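Local structure of restriction endonuclease (Mycobacterium sp., 4F0Q) at residues Ile87-Trp92 with Asp103-Asp108; Pro154-Phe159 with Leu206-Val211; Pro349-Gly354 with Glu451-Leu456; Arg372-Leu377 with Tyr404-Ile409. The protein is a tetrameric restriction endonuclease that cleaves DNA in a manner dependent on cytosine methylation. All blocks are in the same frame, centred on the assembly; numbering follows the deposited sequence.

Contact 1 of 4, residues Ile87-Trp92 with Asp103-Asp108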
loop_
_atom_site.group_PDB
_atom_site.type_symbol
_atom_site.label_atom_id
_atom_site.label_comp_id
_atom_site.label_asym_id
_atom_site.label_seq_id
_atom_site.Cartn_x
_atom_site.Cartn_y
_atom_site.Cartn_z
ATOM N N ILE A 87 -21.756 27.622 -7.945
ATOM C CA ILE A 87 -20.666 28.014 -7.060
ATOM C C ILE A 87 -19.580 28.795 -7.796
ATOM O O ILE A 87 -19.056 28.346 -8.815
ATOM C CB ILE A 87 -20.047 26.787 -6.356
ATOM C CG1 ILE A 87 -21.016 26.233 -5.310
ATOM C CG2 ILE A 87 -18.724 27.146 -5.705
ATOM C CD1 ILE A 87 -20.539 24.959 -4.652
ATOM N N ARG A 88 -19.257 29.973 -7.271
ATOM C CA ARG A 88 -18.210 30.811 -7.840
ATOM C C ARG A 88 -17.032 30.911 -6.877
ATOM O O ARG A 88 -17.121 31.557 -5.834
ATOM C CB ARG A 88 -18.754 32.203 -8.158
ATOM C CG ARG A 88 -17.711 33.185 -8.661
ATOM C CD ARG A 88 -18.352 34.510 -9.029
ATOM N NE ARG A 88 -17.362 35.539 -9.327
ATOM C CZ ARG A 88 -17.665 36.779 -9.696
ATOM N NH1 ARG A 88 -18.934 37.144 -9.816
ATOM N NH2 ARG A 88 -16.700 37.653 -9.947
ATOM N N SER A 89 -15.931 30.262 -7.235
ATOM C CA SER A 89 -14.752 30.233 -6.381
ATOM C C SER A 89 -13.745 31.294 -6.803
ATOM O O SER A 89 -13.626 31.620 -7.982
ATOM C CB SER A 89 -14.102 28.847 -6.410
ATOM O OG SER A 89 -13.012 28.775 -5.508
ATOM N N SER A 90 -13.022 31.829 -5.825
ATOM C CA SER A 90 -12.017 32.852 -6.075
ATOM C C SER A 90 -11.094 32.963 -4.867
ATOM O O SER A 90 -11.537 32.788 -3.730
ATOM C CB SER A 90 -12.689 34.199 -6.354
ATOM O OG SER A 90 -13.460 34.626 -5.244
ATOM N N PRO A 91 -9.806 33.261 -5.106
ATOM C CA PRO A 91 -9.230 33.461 -6.441
ATOM C C PRO A 91 -8.408 32.283 -6.954
ATOM O O PRO A 91 -8.060 32.273 -8.136
ATOM C CB PRO A 91 -8.295 34.647 -6.220
ATOM C CG PRO A 91 -7.796 34.443 -4.812
ATOM C CD PRO A 91 -8.904 33.744 -4.044
ATOM N N TRP A 92 -8.097 31.328 -6.075
ATOM C CA TRP A 92 -7.088 30.285 -6.318
ATOM C C TRP A 92 -5.678 30.888 -6.388
ATOM O O TRP A 92 -4.750 30.405 -5.738
ATOM C CB TRP A 92 -7.402 29.455 -7.571
ATOM N N ASP A 103 -10.059 27.047 -1.606
ATOM C CA ASP A 103 -10.620 25.972 -2.417
ATOM C C ASP A 103 -9.530 25.283 -3.231
ATOM O O ASP A 103 -8.706 25.942 -3.865
ATOM C CB ASP A 103 -11.708 26.510 -3.347
ATOM C CG ASP A 103 -12.830 27.196 -2.593
ATOM O OD1 ASP A 103 -13.041 26.866 -1.407
ATOM O OD2 ASP A 103 -13.502 28.065 -3.188
ATOM N N GLU A 104 -9.527 23.955 -3.204
ATOM C CA GLU A 104 -8.534 23.184 -3.945
ATOM C C GLU A 104 -9.157 22.530 -5.174
ATOM O O GLU A 104 -10.014 21.655 -5.057
ATOM C CB GLU A 104 -7.891 22.137 -3.047
ATOM N N PHE A 105 -8.722 22.962 -6.351
ATOM C CA PHE A 105 -9.244 22.426 -7.602
ATOM C C PHE A 105 -8.303 21.404 -8.228
ATOM O O PHE A 105 -7.166 21.720 -8.575
ATOM C CB PHE A 105 -9.524 23.552 -8.597
ATOM C CG PHE A 105 -10.814 24.276 -8.345
ATOM C CD1 PHE A 105 -10.884 25.290 -7.405
ATOM C CD2 PHE A 105 -11.958 23.943 -9.052
ATOM C CE1 PHE A 105 -12.071 25.957 -7.173
ATOM C CE2 PHE A 105 -13.147 24.607 -8.826
ATOM C CZ PHE A 105 -13.203 25.615 -7.885
ATOM N N ASP A 106 -8.790 20.176 -8.365
ATOM C CA ASP A 106 -8.051 19.125 -9.051
ATOM C C ASP A 106 -8.944 18.503 -10.117
ATOM O O ASP A 106 -9.433 17.384 -9.960
ATOM C CB ASP A 106 -7.579 18.061 -8.061
ATOM C CG ASP A 106 -6.709 17.005 -8.711
ATOM O OD1 ASP A 106 -6.048 17.318 -9.725
ATOM O OD2 ASP A 106 -6.686 15.863 -8.210
ATOM N N LEU A 107 -9.156 19.242 -11.202
ATOM C CA LEU A 107 -10.091 18.833 -12.242
ATOM C C LEU A 107 -9.557 17.689 -13.102
ATOM O O LEU A 107 -10.311 17.055 -13.840
ATOM C CB LEU A 107 -10.470 20.030 -13.116
ATOM C CG LEU A 107 -11.088 21.221 -12.377
ATOM C CD1 LEU A 107 -11.482 22.316 -13.354
ATOM C CD2 LEU A 107 -12.286 20.783 -11.547
ATOM N N ASP A 108 -8.257 17.428 -13.003
ATOM C CA ASP A 108 -7.649 16.314 -13.723
ATOM C C ASP A 108 -8.066 14.978 -13.119
ATOM O O ASP A 108 -8.098 13.958 -13.806
ATOM C CB ASP A 108 -6.125 16.438 -13.727
ATOM C CG ASP A 108 -5.627 17.455 -14.732
ATOM O OD1 ASP A 108 -6.427 18.315 -15.155
ATOM O OD2 ASP A 108 -4.436 17.393 -15.101
HETATM O O HOH W 1 -10.734 30.158 -2.707
HETATM O O HOH W 2 -13.329 30.938 -3.102
#
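Ser89 meets Asp103 and Phe105 within the N-terminal AspBHI-type region of the enzyme (PUA clan), whose mixed β-sheet is branched or curled. Strand 85-89 and strand 104-106 are not paired with each other; a side-chain hydrogen bond, an aromatic edge and two waters join them.

The tight part centres on the Ser89 hydroxyl. With OG anti to the backbone N (chi1 -176°), Ser89 directs this group at the opposite segment and donates to Asp103 OD2 in a very short hydrogen bond, 2.5 Å from OG to OD2. The same hydroxyl lies near the plane of the Phe105 ring, at its edge, with Ser89 OG 3.4 Å from Phe105 CE1, while Ser89 CB also approaches this edge. Phe105 rests in turn on Val112 and Arg160. Because Asp103 OD1 accepts from the backbone N of Phe115, both carboxylate oxygens are held, an environment that would tend to keep the acid ionised.

The other side is looser and wet. Here the chain leaves the strand through Ser90 and a cis peptide before Pro91, and the Trp92 side chain is largely unmodelled. One water accepts a hydrogen bond from Ser90 N and lies 2.9 Å from Asp103 OD2, to which it probably donates. A second donates to Ser90 O and reaches the other segment by only a weak bond, 3.4 Å from its oxygen to Asp103 N.

Contact 2 of 4, residues Pro154-Phe159 with Leu206-Val211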
loop_
_atom_site.group_PDB
_atom_site.type_symbol
_atom_site.label_atom_id
_atom_site.label_comp_id
_atom_site.label_asym_id
_atom_site.label_seq_id
_atom_site.Cartn_x
_atom_site.Cartn_y
_atom_site.Cartn_z
ATOM N N PRO A 154 -29.863 18.769 -6.422
ATOM C CA PRO A 154 -29.389 19.850 -7.291
ATOM C C PRO A 154 -27.909 19.708 -7.635
ATOM O O PRO A 154 -27.071 19.672 -6.734
ATOM C CB PRO A 154 -29.619 21.103 -6.443
ATOM C CG PRO A 154 -29.552 20.621 -5.036
ATOM C CD PRO A 154 -30.119 19.231 -5.046
ATOM N N PRO A 155 -27.591 19.621 -8.934
ATOM C CA PRO A 155 -26.207 19.530 -9.413
ATOM C C PRO A 155 -25.379 20.737 -8.990
ATOM O O PRO A 155 -25.880 21.860 -9.007
ATOM C CB PRO A 155 -26.365 19.514 -10.936
ATOM C CG PRO A 155 -27.741 18.999 -11.168
ATOM C CD PRO A 155 -28.563 19.531 -10.036
ATOM N N LEU A 156 -24.127 20.504 -8.612
ATOM C CA LEU A 156 -23.232 21.595 -8.240
ATOM C C LEU A 156 -22.358 22.024 -9.413
ATOM O O LEU A 156 -21.294 21.452 -9.655
ATOM C CB LEU A 156 -22.365 21.211 -7.036
ATOM C CG LEU A 156 -22.891 21.601 -5.651
ATOM C CD1 LEU A 156 -24.198 20.889 -5.328
ATOM C CD2 LEU A 156 -21.846 21.322 -4.583
ATOM N N PHE A 157 -22.822 23.037 -10.139
ATOM C CA PHE A 157 -22.074 23.592 -11.260
ATOM C C PHE A 157 -20.968 24.505 -10.755
ATOM O O PHE A 157 -21.233 25.577 -10.210
ATOM C CB PHE A 157 -23.007 24.357 -12.201
ATOM C CG PHE A 157 -23.731 23.481 -13.180
ATOM C CD1 PHE A 157 -24.562 22.465 -12.739
ATOM C CD2 PHE A 157 -23.587 23.678 -14.542
ATOM C CE1 PHE A 157 -25.229 21.657 -13.639
ATOM C CE2 PHE A 157 -24.255 22.876 -15.448
ATOM C CZ PHE A 157 -25.076 21.864 -14.996
ATOM N N LEU A 158 -19.727 24.072 -10.939
ATOM C CA LEU A 158 -18.582 24.808 -10.423
ATOM C C LEU A 158 -18.084 25.864 -11.403
ATOM O O LEU A 158 -18.001 25.624 -12.605
ATOM C CB LEU A 158 -17.449 23.845 -10.064
ATOM C CG LEU A 158 -17.825 22.740 -9.076
ATOM C CD1 LEU A 158 -16.646 21.818 -8.814
ATOM C CD2 LEU A 158 -18.342 23.336 -7.776
ATOM N N PHE A 159 -17.763 27.038 -10.872
ATOM C CA PHE A 159 -17.164 28.107 -11.658
ATOM C C PHE A 159 -16.031 28.743 -10.865
ATOM O O PHE A 159 -16.067 28.764 -9.635
ATOM C CB PHE A 159 -18.206 29.171 -12.013
ATOM C CG PHE A 159 -19.314 28.668 -12.892
ATOM C CD1 PHE A 159 -19.181 28.680 -14.271
ATOM C CD2 PHE A 159 -20.492 28.190 -12.342
ATOM C CE1 PHE A 159 -20.198 28.220 -15.083
ATOM C CE2 PHE A 159 -21.513 27.728 -13.150
ATOM C CZ PHE A 159 -21.365 27.743 -14.523
ATOM N N LEU A 206 -16.052 20.400 2.080
ATOM C CA LEU A 206 -16.734 19.472 1.185
ATOM C C LEU A 206 -15.813 18.841 0.143
ATOM O O LEU A 206 -15.080 19.537 -0.563
ATOM C CB LEU A 206 -17.909 20.166 0.481
ATOM C CG LEU A 206 -19.200 20.437 1.262
ATOM C CD1 LEU A 206 -19.041 21.576 2.259
ATOM C CD2 LEU A 206 -20.349 20.723 0.305
ATOM N N ASP A 207 -15.859 17.514 0.067
ATOM C CA ASP A 207 -15.238 16.772 -1.019
ATOM C C ASP A 207 -16.244 16.624 -2.149
ATOM O O ASP A 207 -17.265 15.942 -2.000
ATOM C CB ASP A 207 -14.790 15.387 -0.551
ATOM C CG ASP A 207 -13.568 15.437 0.340
ATOM O OD1 ASP A 207 -12.714 16.325 0.132
ATOM O OD2 ASP A 207 -13.459 14.584 1.244
ATOM N N LEU A 208 -15.953 17.273 -3.273
ATOM C CA LEU A 208 -16.837 17.258 -4.431
ATOM C C LEU A 208 -16.254 16.416 -5.557
ATOM O O LEU A 208 -15.053 16.466 -5.833
ATOM C CB LEU A 208 -17.091 18.683 -4.931
ATOM C CG LEU A 208 -17.686 19.678 -3.935
ATOM C CD1 LEU A 208 -17.846 21.043 -4.583
ATOM C CD2 LEU A 208 -19.016 19.177 -3.400
ATOM N N ALA A 209 -17.118 15.646 -6.209
ATOM C CA ALA A 209 -16.711 14.800 -7.321
ATOM C C ALA A 209 -17.272 15.330 -8.635
ATOM O O ALA A 209 -18.467 15.207 -8.904
ATOM C CB ALA A 209 -17.168 13.368 -7.089
ATOM N N VAL A 210 -16.406 15.925 -9.448
ATOM C CA VAL A 210 -16.805 16.416 -10.760
ATOM C C VAL A 210 -17.063 15.238 -11.693
ATOM O O VAL A 210 -16.167 14.440 -11.958
ATOM C CB VAL A 210 -15.732 17.332 -11.374
ATOM C CG1 VAL A 210 -16.157 17.796 -12.757
ATOM C CG2 VAL A 210 -15.474 18.522 -10.465
ATOM N N VAL A 211 -18.294 15.135 -12.186
ATOM C CA VAL A 211 -18.699 13.991 -12.997
ATOM C C VAL A 211 -18.146 14.034 -14.420
ATOM O O VAL A 211 -18.042 15.099 -15.029
ATOM C CB VAL A 211 -20.239 13.848 -13.053
ATOM C CG1 VAL A 211 -20.788 13.495 -11.684
ATOM C CG2 VAL A 211 -20.877 15.125 -13.576
#
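Leu156, Leu158, Leu208 and Val210 pack against one another between two strands of the same curled sheet that meet face to face rather than edge to edge. The axes of strand 156-159 and strand 206-210 stand 9.2 Å apart and cross at -91°, an orthogonal packing in which no hydrogen bond passes between the segments; the four residues are buried between the two strands.

Leu208 is the central side chain, and its two methyls are shared out. Leu208 CD2 meets Leu156 CD2 at 3.7 Å, the two side chains crossing at about a right angle, whereas Leu208 CD1 turns to Leu158 CD2, 4.0 Å away, at a slant. Leu208 CD1 also comes within 4.0 Å of Leu156 CD2, so that this one methyl of Leu156 sits against both branches of Leu208. The chi1 of Leu156, -93°, lies off the staggered value, while Leu158 and Leu208 keep relaxed, extended shapes.

Ile184 of strand 175-193 also touches Leu208, and Cys179 touches Leu158. Val210 completes the row: its CG2 branch, anti to the carbonyl carbon, lies 3.9 Å from Leu158 CD1.

Contact 3 of 4, residues Pro349-Gly354 with Glu451-Leu456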
loop_
_atom_site.group_PDB
_atom_site.type_symbol
_atom_site.label_atom_id
_atom_site.label_comp_id
_atom_site.label_asym_id
_atom_site.label_seq_id
_atom_site.Cartn_x
_atom_site.Cartn_y
_atom_site.Cartn_z
ATOM N N PRO A 349 -2.538 -3.468 8.004
ATOM C CA PRO A 349 -1.516 -2.454 8.281
ATOM C C PRO A 349 -0.442 -2.386 7.197
ATOM O O PRO A 349 0.183 -3.397 6.874
ATOM C CB PRO A 349 -0.907 -2.931 9.601
ATOM C CG PRO A 349 -1.081 -4.410 9.573
ATOM C CD PRO A 349 -2.363 -4.674 8.833
ATOM N N VAL A 350 -0.244 -1.199 6.634
ATOM C CA VAL A 350 0.846 -0.972 5.694
ATOM C C VAL A 350 1.903 -0.060 6.315
ATOM O O VAL A 350 1.592 1.017 6.834
ATOM C CB VAL A 350 0.351 -0.412 4.337
ATOM C CG1 VAL A 350 -0.429 -1.474 3.577
ATOM C CG2 VAL A 350 -0.496 0.829 4.533
ATOM N N VAL A 351 3.152 -0.514 6.273
ATOM C CA VAL A 351 4.255 0.202 6.900
ATOM C C VAL A 351 4.739 1.354 6.026
ATOM O O VAL A 351 4.958 1.192 4.823
ATOM C CB VAL A 351 5.431 -0.746 7.209
ATOM C CG1 VAL A 351 6.538 -0.006 7.943
ATOM C CG2 VAL A 351 4.947 -1.930 8.028
ATOM N N VAL A 352 4.896 2.521 6.642
ATOM C CA VAL A 352 5.343 3.709 5.931
ATOM C C VAL A 352 6.797 4.031 6.258
ATOM O O VAL A 352 7.145 4.281 7.411
ATOM C CB VAL A 352 4.470 4.930 6.272
ATOM C CG1 VAL A 352 4.956 6.158 5.518
ATOM C CG2 VAL A 352 3.012 4.645 5.954
ATOM N N LEU A 353 7.642 4.018 5.234
ATOM C CA LEU A 353 9.041 4.385 5.392
ATOM C C LEU A 353 9.243 5.830 4.956
ATOM O O LEU A 353 8.934 6.198 3.822
ATOM C CB LEU A 353 9.945 3.449 4.584
ATOM C CG LEU A 353 10.431 2.168 5.270
ATOM C CD1 LEU A 353 9.270 1.292 5.716
ATOM C CD2 LEU A 353 11.361 1.392 4.350
ATOM N N GLY A 354 9.756 6.648 5.864
ATOM C CA GLY A 354 9.936 8.059 5.590
ATOM C C GLY A 354 11.380 8.459 5.369
ATOM O O GLY A 354 12.296 7.879 5.951
ATOM N N GLU A 451 8.937 -3.179 10.704
ATOM C CA GLU A 451 7.846 -4.139 10.852
ATOM C C GLU A 451 7.141 -4.000 12.200
ATOM O O GLU A 451 5.912 -4.093 12.288
ATOM C CB GLU A 451 8.373 -5.569 10.687
ATOM C CG GLU A 451 8.978 -5.878 9.318
ATOM C CD GLU A 451 10.405 -5.375 9.164
ATOM O OE1 GLU A 451 10.918 -4.725 10.098
ATOM O OE2 GLU A 451 11.016 -5.634 8.106
ATOM N N GLU A 452 7.924 -3.751 13.246
ATOM C CA GLU A 452 7.397 -3.614 14.600
ATOM C C GLU A 452 6.339 -2.514 14.724
ATOM O O GLU A 452 5.595 -2.475 15.705
ATOM C CB GLU A 452 8.535 -3.374 15.599
ATOM C CG GLU A 452 9.564 -4.497 15.648
ATOM C CD GLU A 452 10.693 -4.226 16.631
ATOM O OE1 GLU A 452 10.408 -3.847 17.787
ATOM O OE2 GLU A 452 11.870 -4.392 16.246
ATOM N N VAL A 453 6.260 -1.636 13.725
ATOM C CA VAL A 453 5.256 -0.573 13.726
ATOM C C VAL A 453 3.841 -1.151 13.672
ATOM O O VAL A 453 2.868 -0.462 13.976
ATOM C CB VAL A 453 5.462 0.422 12.560
ATOM C CG1 VAL A 453 4.797 -0.089 11.290
ATOM C CG2 VAL A 453 4.917 1.794 12.927
ATOM N N ILE A 454 3.732 -2.421 13.289
ATOM C CA ILE A 454 2.440 -3.098 13.279
ATOM C C ILE A 454 1.915 -3.265 14.707
ATOM O O ILE A 454 0.705 -3.259 14.942
ATOM C CB ILE A 454 2.529 -4.468 12.570
ATOM C CG1 ILE A 454 2.972 -4.282 11.118
ATOM C CG2 ILE A 454 1.195 -5.196 12.614
ATOM C CD1 ILE A 454 3.108 -5.577 10.349
ATOM N N SER A 455 2.832 -3.381 15.662
ATOM C CA SER A 455 2.461 -3.590 17.060
ATOM C C SER A 455 1.981 -2.312 17.751
ATOM O O SER A 455 1.610 -2.338 18.925
ATOM C CB SER A 455 3.625 -4.205 17.840
ATOM O OG SER A 455 3.970 -5.477 17.318
ATOM N N LEU A 456 1.994 -1.199 17.027
ATOM C CA LEU A 456 1.507 0.063 17.571
ATOM C C LEU A 456 -0.008 0.170 17.438
ATOM O O LEU A 456 -0.618 1.124 17.920
ATOM C CB LEU A 456 2.179 1.251 16.877
ATOM C CG LEU A 456 3.685 1.408 17.080
ATOM C CD1 LEU A 456 4.164 2.718 16.479
ATOM C CD2 LEU A 456 4.040 1.331 18.555
#
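Val351 and Pro349 receive Val453 and Ile454 where the last turn of the chain, a 3-10 segment, packs against the central sheet of the PDDEXK nuclease fold. Strand 347-357 is the middle strand of that sheet, and farther along it Gln355 and Ala356 belong to the magnesium site.

The conformation of Val453 decides the closer half of the contact. Its CG1 occupies the crowded position between the backbone N and the carbonyl carbon (chi1 85°), and this rotation brings the methyl to the fork of Val351. There it touches both branches almost equally, with Val453 CG1 3.7 Å from Val351 CG2 and 3.8 Å from Val351 CG1. The two valines lie alongside, pointing opposite ways, one methyl lodging against a pair. Val453 also leans on Trp323 of strand 319-324, and Val351 on Trp381 of strand 381-387.

Ile454 adopts the relaxed form, with its longer branch fully extended (chi2 179°). Its CG1 makes a more distant approach to Val351 CG2, leaving the CG2 methyl of Ile454 to meet Pro349. The turn is held by its own backbone bonds: Ile454 N donates to Glu451 O and Ser455 N to Glu452 O. No hydrogen bond crosses to the strand; the touching pairs are all apolar. Gln403 of the third subunit packs on Ile454 too, placing this part of the contact at a subunit boundary. On the strand side the final touch is made by the proline ring, where Pro349 CG stands 3.9 Å from Ile454 CG2.

Contact 4 of 4, residues Arg372-Leu377 with Tyr404-Ile409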
loop_
_atom_site.group_PDB
_atom_site.type_symbol
_atom_site.label_atom_id
_atom_site.label_comp_id
_atom_site.label_asym_id
_atom_site.label_seq_id
_atom_site.Cartn_x
_atom_site.Cartn_y
_atom_site.Cartn_z
ATOM N N ARG A 372 17.085 5.007 -3.046
ATOM C CA ARG A 372 17.654 4.519 -1.795
ATOM C C ARG A 372 16.558 4.206 -0.783
ATOM O O ARG A 372 16.725 3.352 0.089
ATOM C CB ARG A 372 18.644 5.527 -1.209
ATOM C CG ARG A 372 19.488 4.956 -0.082
ATOM C CD ARG A 372 20.468 5.974 0.464
ATOM N NE ARG A 372 21.307 5.400 1.511
ATOM C CZ ARG A 372 22.162 6.097 2.249
ATOM N NH1 ARG A 372 22.291 7.403 2.060
ATOM N NH2 ARG A 372 22.884 5.489 3.180
ATOM N N VAL A 373 15.432 4.899 -0.910
ATOM C CA VAL A 373 14.297 4.677 -0.029
ATOM C C VAL A 373 13.368 3.627 -0.628
ATOM O O VAL A 373 12.799 2.805 0.092
ATOM C CB VAL A 373 13.512 5.975 0.207
ATOM C CG1 VAL A 373 12.537 5.804 1.361
ATOM C CG2 VAL A 373 14.471 7.119 0.484
ATOM N N VAL A 374 13.226 3.655 -1.949
ATOM C CA VAL A 374 12.378 2.690 -2.644
ATOM C C VAL A 374 12.905 1.261 -2.495
ATOM O O VAL A 374 12.131 0.320 -2.316
ATOM C CB VAL A 374 12.230 3.042 -4.140
ATOM C CG1 VAL A 374 11.426 1.976 -4.865
ATOM C CG2 VAL A 374 11.573 4.402 -4.297
ATOM N N ALA A 375 14.224 1.108 -2.550
ATOM C CA ALA A 375 14.852 -0.207 -2.442
ATOM C C ALA A 375 14.578 -0.869 -1.093
ATOM O O ALA A 375 14.585 -2.093 -0.979
ATOM C CB ALA A 375 16.351 -0.100 -2.685
ATOM N N ARG A 376 14.336 -0.049 -0.076
ATOM C CA ARG A 376 14.058 -0.548 1.266
ATOM C C ARG A 376 12.637 -1.092 1.392
ATOM O O ARG A 376 12.329 -1.834 2.324
ATOM C CB ARG A 376 14.280 0.561 2.296
ATOM C CG ARG A 376 15.739 0.902 2.541
ATOM C CD ARG A 376 16.435 -0.214 3.297
ATOM N NE ARG A 376 15.737 -0.538 4.537
ATOM C CZ ARG A 376 15.936 0.089 5.691
ATOM N NH1 ARG A 376 16.814 1.080 5.768
ATOM N NH2 ARG A 376 15.255 -0.273 6.770
ATOM N N LEU A 377 11.778 -0.723 0.448
ATOM C CA LEU A 377 10.369 -1.095 0.513
ATOM C C LEU A 377 10.115 -2.550 0.136
ATOM O O LEU A 377 10.666 -3.061 -0.839
ATOM C CB LEU A 377 9.529 -0.175 -0.376
ATOM C CG LEU A 377 9.465 1.300 0.021
ATOM C CD1 LEU A 377 8.606 2.079 -0.962
ATOM C CD2 LEU A 377 8.936 1.451 1.438
ATOM N N TYR A 404 6.987 3.078 -8.653
ATOM C CA TYR A 404 7.479 3.188 -7.284
ATOM C C TYR A 404 6.398 3.726 -6.353
ATOM O O TYR A 404 5.917 4.844 -6.536
ATOM C CB TYR A 404 8.715 4.089 -7.221
ATOM C CG TYR A 404 9.948 3.502 -7.868
ATOM C CD1 TYR A 404 10.042 2.141 -8.125
ATOM C CD2 TYR A 404 11.022 4.311 -8.220
ATOM C CE1 TYR A 404 11.170 1.603 -8.714
ATOM C CE2 TYR A 404 12.152 3.781 -8.810
ATOM C CZ TYR A 404 12.220 2.429 -9.055
ATOM O OH TYR A 404 13.345 1.898 -9.643
ATOM N N PRO A 405 6.013 2.927 -5.348
ATOM C CA PRO A 405 5.004 3.338 -4.366
ATOM C C PRO A 405 5.567 4.325 -3.347
ATOM O O PRO A 405 5.699 3.987 -2.171
ATOM C CB PRO A 405 4.646 2.025 -3.672
ATOM C CG PRO A 405 5.877 1.198 -3.786
ATOM C CD PRO A 405 6.485 1.550 -5.114
ATOM N N VAL A 406 5.891 5.531 -3.798
ATOM C CA VAL A 406 6.446 6.548 -2.916
ATOM C C VAL A 406 5.698 7.873 -3.047
ATOM O O VAL A 406 5.494 8.381 -4.150
ATOM C CB VAL A 406 7.960 6.755 -3.171
ATOM C CG1 VAL A 406 8.237 6.937 -4.658
ATOM C CG2 VAL A 406 8.488 7.933 -2.366
ATOM N N VAL A 407 5.277 8.421 -1.912
ATOM C CA VAL A 407 4.600 9.710 -1.886
ATOM C C VAL A 407 5.626 10.835 -1.904
ATOM O O VAL A 407 6.550 10.856 -1.091
ATOM C CB VAL A 407 3.706 9.848 -0.640
ATOM C CG1 VAL A 407 3.049 11.219 -0.604
ATOM C CG2 VAL A 407 2.659 8.748 -0.613
ATOM N N LEU A 408 5.463 11.769 -2.836
ATOM C CA LEU A 408 6.400 12.876 -2.977
ATOM C C LEU A 408 5.889 14.143 -2.302
ATOM O O LEU A 408 4.798 14.624 -2.604
ATOM C CB LEU A 408 6.686 13.156 -4.453
ATOM C CG LEU A 408 7.348 12.030 -5.249
ATOM C CD1 LEU A 408 7.670 12.493 -6.662
ATOM C CD2 LEU A 408 8.601 11.536 -4.544
ATOM N N ILE A 409 6.688 14.678 -1.385
ATOM C CA ILE A 409 6.371 15.938 -0.723
ATOM C C ILE A 409 7.503 16.940 -0.931
ATOM O O ILE A 409 8.510 16.919 -0.219
ATOM C CB ILE A 409 6.120 15.743 0.785
ATOM C CG1 ILE A 409 5.044 14.679 1.014
ATOM C CG2 ILE A 409 5.716 17.060 1.432
ATOM C CD1 ILE A 409 4.680 14.473 2.469
#
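Val374 and Tyr404 are brought together by two torsions: chi1 of 176° at Val374 places CG1 opposite the backbone N, and chi1 of -69° at Tyr404 sends the ring away from its own carbonyl carbon. Val374 CG1 consequently stands over one face of the aromatic ring in a CH-pi contact, 3.8 Å from the Tyr404 centroid and 20° off the ring normal. The methyl is displaced toward the rim, with Val374 CG1 nearest to Tyr404 CD1 at 3.5 Å, while CG2 of the same valine faces the CG and CD2 side of the ring and makes a looser approach to Val406 CG1.

The setting is again the PDDEXK nuclease fold, where Val374 and the turn that follows pack against the entry into strand 406-409, one of the two outermost strands of the sheet within this chain. A type I β-turn from Val374 to Leu377, closed by Leu377 N and Val374 O, carries the leucine round to Pro405. Leu377 CD1 lies 3.7 Å from Pro405 O and 4.0 Å from Pro405 CG. Pro405 itself centres an inverse γ-turn.

No hydrogen bond joins the segments. Polar groups nearby bond to other subunits: Val406 O accepts from Thr348 OG1 of the third subunit, and Arg372 forms a salt bridge with Glu398 of the fourth. The contact across these segments thus relies mainly on apolar packing and a CH-pi contact.

In the fold
From the N terminus, contact 1 comes first, closing a connection of ten residues without helix or strand. Contact 2 follows in series and spans a longer, mostly β excursion. The two touch: strands 85-89 and 156-166 are neighbours, so the Ser89 region and the apolar cluster of contact 2 share one sheet of the N-terminal part. Contact 3 then closes a loop of 96 residues, tying the C-terminal turn to the middle strand of the nuclease sheet. Contact 4 is nested within that loop and joins residues 372-377 to the approach to an edge strand; Leu353 packs on Leu377 between them. The nearest atoms of contacts 1 and 4 remain about 13 Å apart.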